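Local coordinates for protein extracellular ligand-binding receptor (Rhodopseudomonas palustris, PDB 4F06) that binds p-hydroxybenzoic acid and probably delivers it and related lignin-derived aromatic acids to an ABC transporter as a periplasmic solute-binding protein, at residues A[33-38]-A[268-273]; A[128-133]-A[250-255]; A[257-262]-A[339-344]. All blocks are in the same frame, centred on the assembly; numbering follows the deposited sequence.

Contact 1. Residues A[33-38]-A[268-273]. With SO4 (sulfate ion), chain D.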
loop_
_atom_site.group_PDB
_atom_site.type_symbol
_atom_site.label_atom_id
_atom_site.label_comp_id
_atom_site.label_asym_id
_atom_site.label_seq_id
_atom_site.Cartn_x
_atom_site.Cartn_y
_atom_site.Cartn_z
ATOM N N VAL A 33 -3.684 11.563 15.887
ATOM C CA VAL A 33 -4.413 12.197 16.987
ATOM C C VAL A 33 -3.492 12.466 18.165
ATOM O O VAL A 33 -3.625 13.491 18.852
ATOM C CB VAL A 33 -5.656 11.328 17.353
ATOM C CG1 VAL A 33 -6.332 11.870 18.590
ATOM C CG2 VAL A 33 -6.630 11.300 16.172
ATOM N N ALA A 34 -2.534 11.587 18.420
ATOM C CA ALA A 34 -1.582 11.841 19.536
ATOM C C ALA A 34 -0.837 13.143 19.312
ATOM O O ALA A 34 -0.527 13.846 20.277
ATOM C CB ALA A 34 -0.607 10.675 19.685
ATOM N N GLU A 35 -0.524 13.463 18.050
ATOM C CA GLU A 35 0.177 14.689 17.736
ATOM C C GLU A 35 -0.754 15.879 17.594
ATOM O O GLU A 35 -0.390 16.995 17.980
ATOM C CB GLU A 35 1.003 14.475 16.454
ATOM C CG GLU A 35 1.776 15.677 15.957
ATOM C CD GLU A 35 2.917 16.084 16.836
ATOM O OE1 GLU A 35 3.304 15.308 17.734
ATOM O OE2 GLU A 35 3.479 17.190 16.644
ATOM N N HIS A 36 -1.905 15.680 16.929
ATOM C CA HIS A 36 -2.670 16.783 16.396
ATOM C C HIS A 36 -4.018 16.983 17.054
ATOM O O HIS A 36 -4.742 17.950 16.715
ATOM C CB HIS A 36 -2.812 16.640 14.893
ATOM C CG HIS A 36 -1.498 16.748 14.179
ATOM N ND1 HIS A 36 -0.741 17.882 14.214
ATOM C CD2 HIS A 36 -0.781 15.847 13.422
ATOM C CE1 HIS A 36 0.365 17.713 13.497
ATOM N NE2 HIS A 36 0.353 16.496 13.004
ATOM N N GLY A 37 -4.405 16.060 17.933
ATOM C CA GLY A 37 -5.698 16.163 18.631
ATOM C C GLY A 37 -6.873 15.705 17.796
ATOM O O GLY A 37 -6.690 15.265 16.662
ATOM N N ASN A 38 -8.062 15.845 18.354
ATOM C CA ASN A 38 -9.301 15.365 17.727
ATOM C C ASN A 38 -10.283 16.506 17.454
ATOM O O ASN A 38 -11.449 16.254 17.181
ATOM C CB ASN A 38 -9.980 14.253 18.559
ATOM C CG ASN A 38 -10.570 14.768 19.844
ATOM O OD1 ASN A 38 -10.250 15.853 20.296
ATOM N ND2 ASN A 38 -11.431 13.971 20.468
ATOM N N LEU A 268 7.349 7.311 14.359
ATOM C CA LEU A 268 7.510 6.084 15.135
ATOM C C LEU A 268 7.297 6.364 16.622
ATOM O O LEU A 268 6.674 5.557 17.336
ATOM C CB LEU A 268 8.900 5.510 14.865
ATOM C CG LEU A 268 9.120 5.012 13.417
ATOM C CD1 LEU A 268 10.523 4.457 13.261
ATOM C CD2 LEU A 268 8.080 3.994 12.928
ATOM N N ALA A 269 7.796 7.495 17.119
ATOM C CA ALA A 269 7.555 7.852 18.520
ATOM C C ALA A 269 6.060 8.020 18.796
ATOM O O ALA A 269 5.555 7.607 19.850
ATOM C CB ALA A 269 8.332 9.123 18.857
ATOM N N LEU A 270 5.344 8.648 17.859
ATOM C CA LEU A 270 3.897 8.860 18.023
ATOM C C LEU A 270 3.164 7.528 17.972
ATOM O O LEU A 270 2.188 7.340 18.698
ATOM C CB LEU A 270 3.365 9.809 16.952
ATOM C CG LEU A 270 3.815 11.266 17.132
ATOM C CD1 LEU A 270 3.592 12.074 15.841
ATOM C CD2 LEU A 270 3.085 11.915 18.321
ATOM N N LEU A 271 3.590 6.598 17.092
ATOM C CA LEU A 271 2.974 5.264 17.086
ATOM C C LEU A 271 3.120 4.595 18.439
ATOM O O LEU A 271 2.173 4.019 18.968
ATOM C CB LEU A 271 3.631 4.410 15.992
ATOM C CG LEU A 271 3.182 4.761 14.590
ATOM C CD1 LEU A 271 4.171 4.184 13.570
ATOM C CD2 LEU A 271 1.789 4.215 14.313
ATOM N N GLN A 272 4.311 4.685 19.034
ATOM C CA GLN A 272 4.535 4.086 20.330
ATOM C C GLN A 272 3.672 4.799 21.406
ATOM O O GLN A 272 3.092 4.132 22.287
ATOM C CB GLN A 272 6.022 4.165 20.721
ATOM C CG GLN A 272 6.907 3.247 19.874
ATOM C CD GLN A 272 8.367 3.424 20.173
ATOM O OE1 GLN A 272 8.851 4.555 20.251
ATOM N NE2 GLN A 272 9.089 2.320 20.347
ATOM N N LYS A 273 3.617 6.134 21.339
ATOM C CA LYS A 273 2.810 6.945 22.278
ATOM C C LYS A 273 1.288 6.707 22.110
ATOM O O LYS A 273 0.568 6.656 23.107
ATOM C CB LYS A 273 3.180 8.438 22.160
ATOM C CG LYS A 273 2.376 9.302 23.098
ATOM C CD LYS A 273 2.828 10.759 23.145
ATOM C CE LYS A 273 1.989 11.503 24.168
ATOM N NZ LYS A 273 2.260 12.959 24.150
HETATM S S SO4 D . 3.424 16.500 11.249
HETATM O O1 SO4 D . 2.365 15.505 11.391
HETATM O O2 SO4 D . 3.082 17.640 12.100
HETATM O O3 SO4 D . 4.711 15.919 11.640
HETATM O O4 SO4 D . 3.461 17.104 9.894
HETATM O O HOH W 1 2.009 13.802 21.549
HETATM O O HOH W 2 -0.872 13.057 22.916
#

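Contact 2. Residues A[128-133]-A[250-255]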
loop_
_atom_site.group_PDB
_atom_site.type_symbol
_atom_site.label_atom_id
_atom_site.label_comp_id
_atom_site.label_asym_id
_atom_site.label_seq_id
_atom_site.Cartn_x
_atom_site.Cartn_y
_atom_site.Cartn_z
ATOM N N VAL A 128 7.327 0.201 -11.749
ATOM C CA VAL A 128 8.211 0.751 -12.803
ATOM C C VAL A 128 9.654 0.847 -12.263
ATOM O O VAL A 128 10.581 0.430 -12.970
ATOM C CB VAL A 128 7.612 2.078 -13.313
ATOM C CG1 VAL A 128 8.652 2.903 -14.087
ATOM C CG2 VAL A 128 6.391 1.780 -14.201
ATOM N N PRO A 129 9.891 1.370 -11.028
ATOM C CA PRO A 129 11.274 1.332 -10.523
ATOM C C PRO A 129 11.840 -0.079 -10.348
ATOM O O PRO A 129 13.040 -0.266 -10.546
ATOM C CB PRO A 129 11.165 2.093 -9.183
ATOM C CG PRO A 129 10.060 3.101 -9.450
ATOM C CD PRO A 129 9.041 2.261 -10.213
ATOM N N ALA A 130 11.014 -1.058 -9.970
ATOM C CA ALA A 130 11.508 -2.430 -9.835
ATOM C C ALA A 130 12.051 -2.912 -11.159
ATOM O O ALA A 130 13.101 -3.587 -11.175
ATOM C CB ALA A 130 10.411 -3.363 -9.345
ATOM N N ALA A 131 11.369 -2.595 -12.275
ATOM C CA ALA A 131 11.851 -3.049 -13.591
ATOM C C ALA A 131 13.141 -2.341 -13.989
ATOM O O ALA A 131 14.010 -2.952 -14.629
ATOM C CB ALA A 131 10.761 -2.830 -14.642
ATOM N N LYS A 132 13.238 -1.052 -13.644
ATOM C CA LYS A 132 14.476 -0.298 -13.881
ATOM C C LYS A 132 15.641 -0.893 -13.091
ATOM O O LYS A 132 16.726 -1.129 -13.632
ATOM C CB LYS A 132 14.239 1.174 -13.488
ATOM C CG LYS A 132 13.415 1.955 -14.536
ATOM C CD LYS A 132 13.175 3.436 -14.210
ATOM C CE LYS A 132 12.776 4.236 -15.453
ATOM N NZ LYS A 132 13.101 5.698 -15.392
ATOM N N VAL A 133 15.403 -1.214 -11.834
ATOM C CA VAL A 133 16.453 -1.793 -11.001
ATOM C C VAL A 133 16.829 -3.199 -11.500
ATOM O O VAL A 133 17.992 -3.581 -11.515
ATOM C CB VAL A 133 16.064 -1.851 -9.509
ATOM C CG1 VAL A 133 17.141 -2.593 -8.703
ATOM C CG2 VAL A 133 15.904 -0.451 -8.959
ATOM N N LEU A 250 15.468 -8.081 -2.553
ATOM C CA LEU A 250 15.301 -6.720 -3.036
ATOM C C LEU A 250 13.814 -6.388 -3.199
ATOM O O LEU A 250 13.014 -7.233 -3.662
ATOM C CB LEU A 250 15.983 -6.537 -4.398
ATOM C CG LEU A 250 17.497 -6.773 -4.371
ATOM C CD1 LEU A 250 18.061 -6.800 -5.783
ATOM C CD2 LEU A 250 18.194 -5.715 -3.515
ATOM N N SER A 251 13.441 -5.150 -2.883
ATOM C CA SER A 251 12.080 -4.701 -3.134
ATOM C C SER A 251 12.055 -3.230 -3.418
ATOM O O SER A 251 12.911 -2.486 -2.917
ATOM C CB SER A 251 11.175 -5.037 -1.930
ATOM O OG SER A 251 11.593 -4.356 -0.753
ATOM N N THR A 252 11.022 -2.767 -4.125
ATOM C CA THR A 252 10.786 -1.347 -4.293
ATOM C C THR A 252 9.511 -0.976 -3.545
ATOM O O THR A 252 8.494 -1.674 -3.614
ATOM C CB THR A 252 10.725 -0.935 -5.770
ATOM O OG1 THR A 252 9.804 -1.815 -6.425
ATOM C CG2 THR A 252 12.120 -1.011 -6.400
ATOM N N TYR A 253 9.537 0.141 -2.845
ATOM C CA TYR A 253 8.372 0.548 -2.096
ATOM C C TYR A 253 8.504 1.982 -1.661
ATOM O O TYR A 253 9.621 2.542 -1.546
ATOM C CB TYR A 253 8.178 -0.296 -0.839
ATOM C CG TYR A 253 6.754 -0.706 -0.484
ATOM C CD1 TYR A 253 5.820 -1.078 -1.488
ATOM C CD2 TYR A 253 6.360 -0.880 0.860
ATOM C CE1 TYR A 253 4.556 -1.583 -1.165
ATOM C CE2 TYR A 253 5.130 -1.437 1.192
ATOM C CZ TYR A 253 4.240 -1.785 0.189
ATOM O OH TYR A 253 3.021 -2.330 0.557
ATOM N N HIS A 254 7.360 2.581 -1.359
ATOM C CA HIS A 254 7.246 3.985 -0.961
ATOM C C HIS A 254 7.483 4.226 0.538
ATOM O O HIS A 254 7.606 5.367 0.953
ATOM C CB HIS A 254 5.843 4.493 -1.362
ATOM C CG HIS A 254 4.796 3.663 -0.717
ATOM N ND1 HIS A 254 4.624 2.326 -1.020
ATOM C CD2 HIS A 254 3.949 3.956 0.331
ATOM C CE1 HIS A 254 3.707 1.812 -0.178
ATOM N NE2 HIS A 254 3.272 2.797 0.639
ATOM N N TYR A 255 7.524 3.171 1.344
ATOM C CA TYR A 255 7.723 3.352 2.777
ATOM C C TYR A 255 8.517 2.199 3.344
ATOM O O TYR A 255 8.194 1.031 3.088
ATOM C CB TYR A 255 6.380 3.488 3.552
ATOM C CG TYR A 255 6.609 3.716 5.046
ATOM C CD1 TYR A 255 7.224 4.893 5.490
ATOM C CD2 TYR A 255 6.303 2.732 6.004
ATOM C CE1 TYR A 255 7.487 5.106 6.840
ATOM C CE2 TYR A 255 6.543 2.974 7.370
ATOM C CZ TYR A 255 7.175 4.133 7.764
ATOM O OH TYR A 255 7.443 4.325 9.106
#

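Contact 3. Residues A[257-262]-A[339-344]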
loop_
_atom_site.group_PDB
_atom_site.type_symbol
_atom_site.label_atom_id
_atom_site.label_comp_id
_atom_site.label_asym_id
_atom_site.label_seq_id
_atom_site.Cartn_x
_atom_site.Cartn_y
_atom_site.Cartn_z
ATOM N N VAL A 257 9.894 1.205 7.469
ATOM C CA VAL A 257 9.909 1.596 8.880
ATOM C C VAL A 257 11.285 2.181 9.226
ATOM O O VAL A 257 11.395 3.085 10.066
ATOM C CB VAL A 257 9.573 0.401 9.770
ATOM C CG1 VAL A 257 9.741 0.732 11.249
ATOM C CG2 VAL A 257 8.150 -0.055 9.472
ATOM N N SER A 258 12.328 1.708 8.544
ATOM C CA SER A 258 13.700 2.187 8.769
ATOM C C SER A 258 13.984 3.535 8.099
ATOM O O SER A 258 15.117 4.051 8.200
ATOM C CB SER A 258 14.682 1.184 8.211
ATOM O OG SER A 258 14.619 1.195 6.793
ATOM N N HIS A 259 13.008 4.162 7.427
ATOM C CA HIS A 259 13.322 5.402 6.704
ATOM C C HIS A 259 14.008 6.414 7.610
ATOM O O HIS A 259 13.478 6.750 8.695
ATOM C CB HIS A 259 12.039 6.006 6.084
ATOM C CG HIS A 259 12.310 7.222 5.257
ATOM N ND1 HIS A 259 13.045 7.168 4.101
ATOM C CD2 HIS A 259 11.919 8.539 5.432
ATOM C CE1 HIS A 259 13.114 8.402 3.568
ATOM N NE2 HIS A 259 12.428 9.246 4.370
ATOM N N ASP A 260 15.132 6.973 7.150
ATOM C CA ASP A 260 15.938 7.845 8.018
ATOM C C ASP A 260 15.575 9.294 7.750
ATOM O O ASP A 260 16.134 9.937 6.833
ATOM C CB ASP A 260 17.402 7.555 7.712
ATOM C CG ASP A 260 18.334 8.238 8.688
ATOM O OD1 ASP A 260 17.906 9.142 9.471
ATOM O OD2 ASP A 260 19.567 7.963 8.575
ATOM N N SER A 261 14.601 9.808 8.504
ATOM C CA SER A 261 14.232 11.234 8.436
ATOM C C SER A 261 13.702 11.652 9.778
ATOM O O SER A 261 13.195 10.818 10.519
ATOM C CB SER A 261 13.205 11.533 7.332
ATOM O OG SER A 261 11.935 11.022 7.757
ATOM N N PRO A 262 13.778 12.956 10.075
ATOM C CA PRO A 262 13.192 13.401 11.345
ATOM C C PRO A 262 11.701 13.105 11.418
ATOM O O PRO A 262 11.175 12.794 12.489
ATOM C CB PRO A 262 13.438 14.922 11.331
ATOM C CG PRO A 262 14.601 15.106 10.422
ATOM C CD PRO A 262 14.560 14.015 9.398
ATOM N N ASN A 339 8.258 9.479 -3.412
ATOM C CA ASN A 339 9.469 8.700 -3.730
ATOM C C ASN A 339 9.168 7.201 -3.701
ATOM O O ASN A 339 8.321 6.715 -2.907
ATOM C CB ASN A 339 10.509 8.945 -2.633
ATOM C CG ASN A 339 10.934 10.391 -2.524
ATOM O OD1 ASN A 339 10.702 11.213 -3.442
ATOM N ND2 ASN A 339 11.589 10.701 -1.403
ATOM N N VAL A 340 9.864 6.463 -4.560
ATOM C CA VAL A 340 9.913 4.998 -4.468
ATOM C C VAL A 340 11.338 4.617 -4.188
ATOM O O VAL A 340 12.257 5.150 -4.844
ATOM C CB VAL A 340 9.376 4.354 -5.783
ATOM C CG1 VAL A 340 9.547 2.832 -5.744
ATOM C CG2 VAL A 340 7.898 4.728 -5.971
ATOM N N TYR A 341 11.568 3.778 -3.194
ATOM C CA TYR A 341 12.920 3.435 -2.786
ATOM C C TYR A 341 13.220 1.984 -3.189
ATOM O O TYR A 341 12.354 1.117 -3.118
ATOM C CB TYR A 341 13.071 3.579 -1.252
ATOM C CG TYR A 341 12.676 4.933 -0.727
ATOM C CD1 TYR A 341 11.346 5.212 -0.336
ATOM C CD2 TYR A 341 13.635 5.940 -0.587
ATOM C CE1 TYR A 341 10.975 6.447 0.132
ATOM C CE2 TYR A 341 13.267 7.165 -0.058
ATOM C CZ TYR A 341 11.952 7.433 0.305
ATOM O OH TYR A 341 11.619 8.675 0.802
ATOM N N LEU A 342 14.470 1.739 -3.556
ATOM C CA LEU A 342 14.994 0.372 -3.635
ATOM C C LEU A 342 15.487 0.011 -2.254
ATOM O O LEU A 342 16.272 0.779 -1.668
ATOM C CB LEU A 342 16.136 0.283 -4.657
ATOM C CG LEU A 342 16.846 -1.097 -4.637
ATOM C CD1 LEU A 342 15.925 -2.219 -5.129
ATOM C CD2 LEU A 342 18.131 -1.007 -5.446
ATOM N N ARG A 343 15.068 -1.154 -1.738
ATOM C CA ARG A 343 15.529 -1.631 -0.425
ATOM C C ARG A 343 16.077 -3.031 -0.575
ATOM O O ARG A 343 15.768 -3.757 -1.529
ATOM C CB ARG A 343 14.376 -1.687 0.590
ATOM C CG ARG A 343 13.524 -0.397 0.640
ATOM C CD ARG A 343 12.290 -0.445 -0.265
ATOM N NE ARG A 343 11.448 -1.622 0.027
ATOM C CZ ARG A 343 10.634 -1.721 1.083
ATOM N NH1 ARG A 343 10.381 -0.676 1.892
ATOM N NH2 ARG A 343 10.075 -2.899 1.357
ATOM N N GLU A 344 16.879 -3.407 0.407
ATOM C CA GLU A 344 17.372 -4.781 0.545
ATOM C C GLU A 344 17.121 -5.231 1.978
ATOM O O GLU A 344 17.351 -4.438 2.924
ATOM C CB GLU A 344 18.895 -4.825 0.250
ATOM C CG GLU A 344 19.498 -6.213 0.344
ATOM C CD GLU A 344 20.997 -6.187 0.031
ATOM O OE1 GLU A 344 21.443 -5.251 -0.622
ATOM O OE2 GLU A 344 21.706 -7.084 0.438
#

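Contact 1. Residues A[33-38]-A[268-273]
Leu270 meets the last turn of helix 19-36 with both of its methyls, and van der Waals contact with Ala34 and Glu35 makes up the direct touch between the segments. Its CD1 lies 3.6 Å from Glu35 CB, and its CD2 is 4.1 Å from Ala34 CB. The side chains of Glu35 and Leu270 run obliquely across one another. Glu35 starts with CG anti to the backbone N (chi1 178°) and then bends at chi2 (69°), a course that brings OE1 to 3.5 Å from Leu270 CD2. Ala31 and Tyr289 add to the apolar surroundings of Leu270. This is helix-to-helix packing on the surface of a type I periplasmic binding protein, as in the leucine-binding family, with helix 262-273 set beside the C-terminal end of helix 19-36.

Water supplies the polar link. One molecule donates to Ala34 O at 2.8 Å and accepts from Lys273 NZ at 2.7 Å; a second donates to the same carbonyl, but its bond to Lys273 is weak.

A sulfate, probably from the crystallisation liquor, sits at the edge of the His36 ring. His36 NE2 donates to its O1 over 2.8 Å, almost straight at 176°, and Tyr289 OH also bonds to the ion. Glu35 CG lies 3.3 Å above the His36 ring plane, over its centre.

Contact 2. Residues A[128-133]-A[250-255]
Thr252 packs its two side-chain branches against Pro129 and Ala130, joining strand 250-253 to helix 123-136. This is the layered helix-on-sheet packing of one lobe of a type I periplasmic binding protein: the strand runs parallel to 226-230 on one flank and antiparallel to 336-348 on the other, while the helix lies against the sheet.

Along the strand, Leu250 comes first. Its CB points toward the helix, yet its side chain reaches Met228, which Ala130 and Val133 also touch, so one methionine fills in between strand and helix. Ser251 points away, and its OG bonds to Arg343 NE.

Thr252 carries the contact. Thr252 OG1 lies between the backbone N and the carbonyl carbon (chi1 51°), which puts it 3.4 Å from Ala130 CB and lets it donate a hydrogen bond to the carbonyl oxygen of Asn126, one turn earlier in the same helix. The buried hydroxyl is thus satisfied by the helix backbone. Thr252 CG2, the other branch, sits 3.7 Å from Ala130 N and 4.1 Å from Pro129 C. Pro129 has no N-H to give to the preceding turn, and the helix is kinked there; Pro129 CB is 4.3 Å from Thr252 CG2. Val340 touches both Pro129 and Thr252.

Beyond Thr252 the strand draws away from helix 123-136. Tyr253 OH bonds to Asp232 OD1, and its ring meets Phe121; both partners belong to a pocket holding p-hydroxybenzoic acid. His254 follows, with CE1 3.5 Å above the Tyr253 ring plane and over its centre. Last comes Tyr255, whose OH is hydrogen-bonded to Asn264 OD1.

Contact 3. Residues A[257-262]-A[339-344]
His259 brings CE1 against the phenol end of Tyr341, 3.2 Å from Tyr341 OH and 3.6 Å from Tyr341 CZ. The two side chains cross at about a right angle, their ring planes inclined at 54° and the ring centroids 5.1 Å apart, an oblique pairing. With chi1 at -176°, His259 CG lies opposite the backbone N, which carries the imidazole from the loop to the strand.

Each ring is fixed by polar partners. Asn339 ND2 donates to Tyr341 OH at 3.0 Å, with the oxygen close to the plane of the amide and the N-H...O angle at 167°. The same hydroxyl donates to the carbonyl oxygen of Arg324, and is therefore gripped by two bonds. His259 ND1 is hydrogen-bonded to Glu356 OE1, on strand 351-363. A phenylalanine in place of Tyr341 would probably leave the Asn339 amide without its acceptor and the Arg324 carbonyl without its donor.

Further out, Asn339 OD1 accepts from Ala362 N. On the loop side, Asn264 ND2 bonds to the carbonyls of Val257 and His259, while Ser261, the N-cap of helix 262-273, bonds through OG to Asn264 N. The loop carries the chain from strand 250-253 to that helix, consistent with one of the inter-lobe crossings that form the hinge of type I periplasmic binding proteins.

Starting from the N terminus, helix 19-36 opens the long loop that contact 1 closes on helix 262-273. Contact 2 is nested within that loop, linking helix 123-136 to strand 250-253. Contact 3 opens soon afterwards, at 257-262, and closes only at 339-344; it follows contact 2 in series and crosses contact 1. Contacts 2 and 3 share a sheet, because strands 250-253 and 336-348 are neighbours, with Ser251 O 2.8 Å from Arg343 N. The connection from this sheet to helix 262-273 also meets contact 1, where Leu268 packs on Tyr255 and Val257. Together they tie helix 19-36 to helix 262-273, helix 123-136 to the sheet, and the connecting loop to strand 336-348.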